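Local coordinates for protein transcriptional regulator, MarR family (Bacillus cereus, PDB 4XRF) that probably binds DNA as a winged helix-turn-helix transcription factor of the MarR family, and here holds isoquinoline and lauric acid, at residues K16-E21 with K114-L119; L22-Q27 with A107-I112. All blocks are in the same frame, centred on the assembly; numbering follows the deposited sequence.

Contact 1 of 2, residues K16-E21 with K114-L119. With ISQ (isoquinoline), chain E; DAO (lauric acid), chain F.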
# COMPACT_ATOMS: atom_id res chain seq x y z
N LYS A 16 1.62 -6.24 -6.64
CA LYS A 16 0.28 -6.22 -6.10
C LYS A 16 -0.05 -7.57 -5.43
O LYS A 16 -0.60 -7.61 -4.32
CB LYS A 16 -0.68 -5.94 -7.26
CG LYS A 16 -2.07 -5.46 -6.93
CD LYS A 16 -2.79 -5.06 -8.22
CE LYS A 16 -4.30 -5.03 -8.06
NZ LYS A 16 -4.91 -6.39 -8.03
N LYS A 17 0.29 -8.67 -6.10
CA LYS A 17 0.15 -10.02 -5.53
C LYS A 17 1.14 -10.27 -4.38
O LYS A 17 0.77 -10.79 -3.32
CB LYS A 17 0.31 -11.07 -6.62
CG LYS A 17 0.06 -12.49 -6.17
CD LYS A 17 -1.43 -12.80 -6.08
CE LYS A 17 -1.65 -14.18 -5.50
NZ LYS A 17 -3.09 -14.56 -5.42
N MET A 18 2.40 -9.91 -4.58
CA MET A 18 3.46 -10.11 -3.57
C MET A 18 3.21 -9.33 -2.27
O MET A 18 3.57 -9.79 -1.19
CB MET A 18 4.82 -9.72 -4.16
CG MET A 18 5.94 -10.71 -3.90
SD MET A 18 5.66 -12.28 -4.73
CE MET A 18 7.26 -12.64 -5.41
N GLN A 19 2.58 -8.17 -2.37
CA GLN A 19 2.23 -7.34 -1.21
C GLN A 19 1.23 -8.01 -0.26
O GLN A 19 1.37 -7.94 0.96
CB GLN A 19 1.67 -6.01 -1.69
CG GLN A 19 1.65 -4.92 -0.66
CD GLN A 19 1.59 -3.55 -1.30
OE1 GLN A 19 2.51 -3.14 -2.02
NE2 GLN A 19 0.51 -2.83 -1.05
N THR A 20 0.22 -8.65 -0.83
CA THR A 20 -0.74 -9.44 -0.06
C THR A 20 -0.02 -10.56 0.69
O THR A 20 -0.32 -10.83 1.85
CB THR A 20 -1.80 -10.05 -0.99
OG1 THR A 20 -2.30 -9.03 -1.86
CG2 THR A 20 -2.97 -10.69 -0.20
N GLU A 21 0.92 -11.22 0.03
CA GLU A 21 1.61 -12.35 0.63
C GLU A 21 2.59 -11.88 1.71
O GLU A 21 2.80 -12.56 2.71
CB GLU A 21 2.33 -13.20 -0.44
CG GLU A 21 1.48 -13.64 -1.63
CD GLU A 21 0.32 -14.53 -1.27
OE1 GLU A 21 0.28 -15.04 -0.13
OE2 GLU A 21 -0.57 -14.74 -2.14
N LYS A 114 6.42 -21.29 -3.20
CA LYS A 114 5.92 -21.97 -4.40
C LYS A 114 6.35 -21.28 -5.70
O LYS A 114 6.80 -21.96 -6.62
CB LYS A 114 4.39 -22.12 -4.36
CG LYS A 114 3.79 -22.92 -5.50
CD LYS A 114 2.34 -23.31 -5.23
CE LYS A 114 2.19 -24.17 -3.98
NZ LYS A 114 1.03 -25.10 -4.07
N TYR A 115 6.19 -19.95 -5.77
CA TYR A 115 6.55 -19.19 -6.97
C TYR A 115 8.05 -19.32 -7.26
O TYR A 115 8.45 -19.62 -8.38
CB TYR A 115 6.22 -17.69 -6.85
CG TYR A 115 4.78 -17.34 -6.49
CD1 TYR A 115 3.70 -18.09 -6.96
CD2 TYR A 115 4.51 -16.20 -5.71
CE1 TYR A 115 2.39 -17.75 -6.63
CE2 TYR A 115 3.21 -15.85 -5.38
CZ TYR A 115 2.15 -16.62 -5.84
OH TYR A 115 0.87 -16.26 -5.49
N PHE A 116 8.87 -19.11 -6.24
CA PHE A 116 10.31 -19.11 -6.44
C PHE A 116 10.93 -20.49 -6.66
O PHE A 116 12.01 -20.58 -7.21
CB PHE A 116 11.00 -18.34 -5.34
CG PHE A 116 10.84 -16.86 -5.48
CD1 PHE A 116 9.73 -16.22 -4.95
CD2 PHE A 116 11.80 -16.10 -6.15
CE1 PHE A 116 9.58 -14.84 -5.08
CE2 PHE A 116 11.65 -14.72 -6.28
CZ PHE A 116 10.54 -14.09 -5.75
N SER A 117 10.21 -21.55 -6.29
CA SER A 117 10.66 -22.91 -6.54
C SER A 117 10.54 -23.23 -8.03
O SER A 117 11.07 -24.24 -8.50
CB SER A 117 9.86 -23.90 -5.68
OG SER A 117 8.66 -24.33 -6.33
N HIS A 118 9.83 -22.38 -8.77
CA HIS A 118 9.68 -22.54 -10.21
C HIS A 118 10.77 -21.78 -10.97
O HIS A 118 10.85 -21.85 -12.20
CB HIS A 118 8.28 -22.09 -10.67
CG HIS A 118 7.19 -23.05 -10.31
ND1 HIS A 118 6.82 -24.09 -11.14
CD2 HIS A 118 6.38 -23.11 -9.23
CE1 HIS A 118 5.83 -24.76 -10.57
NE2 HIS A 118 5.55 -24.19 -9.41
N LEU A 119 11.60 -21.05 -10.23
CA LEU A 119 12.81 -20.46 -10.82
C LEU A 119 13.99 -21.34 -10.47
O LEU A 119 14.17 -21.71 -9.30
CB LEU A 119 13.06 -19.04 -10.30
CG LEU A 119 12.03 -17.91 -10.47
CD1 LEU A 119 12.55 -16.65 -9.82
CD2 LEU A 119 11.68 -17.66 -11.93
C1 ISQ E . 8.60 -9.01 -4.81
N2 ISQ E . 9.32 -10.10 -4.48
C3 ISQ E . 10.05 -10.79 -5.39
C4 ISQ E . 10.11 -10.41 -6.73
C4A ISQ E . 9.39 -9.29 -7.14
C5 ISQ E . 9.39 -8.85 -8.46
C6 ISQ E . 8.65 -7.72 -8.81
C7 ISQ E . 7.90 -7.01 -7.85
C8 ISQ E . 7.87 -7.42 -6.52
C8A ISQ E . 8.60 -8.54 -6.13
O1 DAO F . -4.34 -5.96 -4.10
O2 DAO F . -6.03 -4.99 -5.10
C1 DAO F . -5.14 -5.00 -4.22
C2 DAO F . -5.05 -3.82 -3.27
C3 DAO F . -3.62 -3.57 -2.77
C4 DAO F . -3.02 -2.30 -3.38
C5 DAO F . -2.03 -2.65 -4.50
C6 DAO F . -1.02 -1.53 -4.74
C7 DAO F . -0.00 -1.95 -5.80
C8 DAO F . 1.43 -1.59 -5.41
C9 DAO F . 2.43 -2.28 -6.33
C10 DAO F . 3.85 -2.25 -5.78
C11 DAO F . 4.87 -2.18 -6.91
C12 DAO F . 6.17 -2.87 -6.55
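Met18 and Tyr115 meet through a Met-aromatic contact that is made at the rim of the ring and not over its face. Met18 SD lies 5.4 Å from the centroid of the Tyr115 ring, 75° off the ring normal, with Tyr115 CD2 as its neighbour on that edge. The bend at chi2 (66°) swings the sulfur to the tyrosine edge, and the turn at chi3 then directs Met18 CE to the edge of a second aromatic, Phe116. Isoquinoline completes this cluster: its C3 lies in the plane of the Phe116 ring, 3.4 Å from Phe116 CZ, while its C1 is 3.3 Å from Met18 CG. Met18 is therefore wedged between protein aromatics and a bound heterocycle.

Toward the exposed side, Lys17 crosses Tyr115 at about a right angle, and its aliphatic carbons lie against the hydroxyl, with Lys17 CE 3.3 Å from Tyr115 OH. Glu21 approaches the same hydroxyl more distantly, its carboxylate plane turned 78° from the ring. Beyond this shell, Ile138 and Gln8 of the second subunit pack on Tyr115 and Phe116 respectively, so the aromatic pair also belongs to a subunit interface. On another side of helix 4-29, Lys16 NZ gives a weak hydrogen bond of 3.4 Å to O2 of lauric acid.

Between the two segments the adhesion is thus dispersive, sulfur and rings with a lysine chain at the margin, a chemistry consistent with a pocket wall that accepts a flat aromatic ligand such as isoquinoline.

Contact 2 of 2, residues L22-Q27 with A107-I112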
# COMPACT_ATOMS: atom_id res chain seq x y z
N LEU A 22 3.15 -10.68 1.53
CA LEU A 22 4.12 -10.14 2.47
C LEU A 22 3.41 -9.62 3.71
O LEU A 22 3.96 -9.66 4.81
CB LEU A 22 4.97 -9.03 1.82
CG LEU A 22 6.34 -9.36 1.20
CD1 LEU A 22 6.68 -10.84 1.15
CD2 LEU A 22 6.46 -8.74 -0.18
N LEU A 23 2.18 -9.14 3.55
CA LEU A 23 1.39 -8.74 4.72
C LEU A 23 1.05 -9.97 5.57
O LEU A 23 1.11 -9.92 6.80
CB LEU A 23 0.14 -7.95 4.33
CG LEU A 23 -0.87 -7.60 5.44
CD1 LEU A 23 -0.24 -6.78 6.58
CD2 LEU A 23 -2.08 -6.88 4.87
N GLU A 24 0.71 -11.08 4.92
CA GLU A 24 0.49 -12.35 5.62
C GLU A 24 1.75 -12.73 6.40
O GLU A 24 1.69 -13.12 7.57
CB GLU A 24 0.12 -13.46 4.63
CG GLU A 24 -0.39 -14.75 5.28
CD GLU A 24 0.73 -15.65 5.81
OE1 GLU A 24 1.91 -15.45 5.43
OE2 GLU A 24 0.45 -16.56 6.61
N GLN A 25 2.90 -12.63 5.75
CA GLN A 25 4.15 -13.01 6.37
C GLN A 25 4.48 -12.13 7.59
O GLN A 25 4.90 -12.65 8.63
CB GLN A 25 5.29 -13.02 5.34
CG GLN A 25 6.60 -13.57 5.88
CD GLN A 25 7.51 -14.02 4.77
OE1 GLN A 25 7.37 -15.13 4.22
NE2 GLN A 25 8.45 -13.16 4.40
N MET A 26 4.23 -10.84 7.45
CA MET A 26 4.37 -9.89 8.54
C MET A 26 3.44 -10.23 9.73
O MET A 26 3.84 -10.10 10.88
CB MET A 26 4.17 -8.46 8.02
CG MET A 26 5.36 -7.94 7.19
SD MET A 26 5.17 -6.31 6.41
CE MET A 26 4.14 -5.46 7.61
N GLN A 27 2.21 -10.69 9.43
CA GLN A 27 1.24 -11.11 10.42
C GLN A 27 1.67 -12.41 11.08
O GLN A 27 1.44 -12.60 12.27
CB GLN A 27 -0.15 -11.33 9.78
CG GLN A 27 -0.77 -10.05 9.27
CD GLN A 27 -2.09 -10.26 8.56
OE1 GLN A 27 -2.25 -11.21 7.77
NE2 GLN A 27 -3.05 -9.39 8.84
N ALA A 107 7.22 -20.36 9.69
CA ALA A 107 5.96 -19.68 9.38
C ALA A 107 6.02 -18.82 8.11
O ALA A 107 5.18 -17.94 7.90
CB ALA A 107 5.49 -18.87 10.58
N ARG A 108 7.01 -19.08 7.25
CA ARG A 108 7.17 -18.31 6.01
C ARG A 108 5.98 -18.52 5.07
O ARG A 108 5.40 -19.60 5.04
CB ARG A 108 8.47 -18.69 5.29
CG ARG A 108 8.54 -20.14 4.82
CD ARG A 108 9.74 -20.38 3.90
NE ARG A 108 11.03 -20.09 4.55
CZ ARG A 108 11.75 -19.00 4.33
NH1 ARG A 108 11.33 -18.05 3.49
NH2 ARG A 108 12.91 -18.83 4.96
N ASN A 109 5.64 -17.48 4.30
CA ASN A 109 4.53 -17.56 3.35
C ASN A 109 4.82 -18.61 2.27
O ASN A 109 5.85 -18.55 1.59
CB ASN A 109 4.21 -16.19 2.75
CG ASN A 109 3.04 -16.24 1.78
OD1 ASN A 109 1.91 -15.91 2.14
ND2 ASN A 109 3.30 -16.71 0.57
N GLU A 110 3.91 -19.58 2.14
CA GLU A 110 4.10 -20.74 1.26
C GLU A 110 3.83 -20.45 -0.22
O GLU A 110 4.36 -21.14 -1.09
CB GLU A 110 3.27 -21.95 1.73
CG GLU A 110 3.85 -22.66 2.95
CD GLU A 110 5.18 -23.36 2.66
OE1 GLU A 110 5.17 -24.38 1.94
OE2 GLU A 110 6.23 -22.90 3.18
N HIS A 111 3.00 -19.45 -0.50
CA HIS A 111 2.76 -19.02 -1.87
C HIS A 111 4.04 -18.45 -2.50
O HIS A 111 4.35 -18.76 -3.65
CB HIS A 111 1.60 -18.01 -1.94
CG HIS A 111 0.26 -18.61 -1.62
ND1 HIS A 111 -0.72 -18.81 -2.58
CD2 HIS A 111 -0.26 -19.06 -0.46
CE1 HIS A 111 -1.78 -19.36 -2.02
NE2 HIS A 111 -1.53 -19.52 -0.73
N ILE A 112 4.79 -17.64 -1.74
CA ILE A 112 6.06 -17.06 -2.21
C ILE A 112 7.09 -18.16 -2.47
O ILE A 112 7.79 -18.12 -3.48
CB ILE A 112 6.62 -15.99 -1.25
CG1 ILE A 112 5.72 -14.76 -1.25
CG2 ILE A 112 8.03 -15.55 -1.69
CD1 ILE A 112 5.97 -13.80 -0.11
O HOH W 1 2.55 -18.30 7.15
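Gln25 and Asn109 supply the firm grip here, joining a helical side chain to the backbone where helix 110-116 starts. Asn109 N donates to Gln25 OE1 at 2.9 Å, nearly straight at 168°; it arrives in the carbonyl plane, on a lone pair. The glutamine reaches across because CG stands anti to its own backbone N (chi1 -173°) and the chain runs on extended, which carries the amide away from helix 4-29. One well-aligned bond thereby satisfies a buried peptide N-H at the N-cap position, and CB of Arg108 and CB of Asn109 both lie against the accepting oxygen.

Tighter still is the apolar end. Leu22 and Ile112 cross at about a right angle, and their methyls press together, Leu22 CD1 to Ile112 CD1 at 3.3 Å, closer than ordinary van der Waals contact. Gln8 of the second subunit packs on both residues, and Pro33 touches Leu22.

The other side is looser and wetter. Glu24, partly exposed, is bent at chi2 so that its carboxylate stands beside Asn109, the two planar groups 68° apart and CB of Asn109 3.6 Å from Glu24 OE1. A water links the two segments, donating both to Glu24 OE2 and to Ala107 O, each at 2.8 Å. The guanidinium of Arg108 forms a salt bridge with Asp5 of the second subunit.

A side-chain amide holding the N-cap backbone, a bridging water and a leucine-isoleucine pair together fasten the bend between helices 95-106 and 110-116 onto helix 4-29, within the all-helical dimerisation region that MarR proteins build from their N- and C-terminal helices.

Overall arrangement
Contacts 1 and 2 are successive stations along the same helix pair, 4-29 with 110-116, their centres 10 Å apart, and contact 2 is nested inside the chain loop that contact 1 closes. Glu21 and Met18 join them, reaching Ile112 from contact 1. Both are mainly buried and both touch the second subunit, yet they differ in chemistry. At 16-21 with 114-119 the segments are further apart and long side chains, with isoquinoline alongside, bridge the distance without polar bonds between them. At 22-27 with 107-112 the backbones come close, where the chain bends into a helix, and hydrogen bonding and a water take over beside the apolar pair.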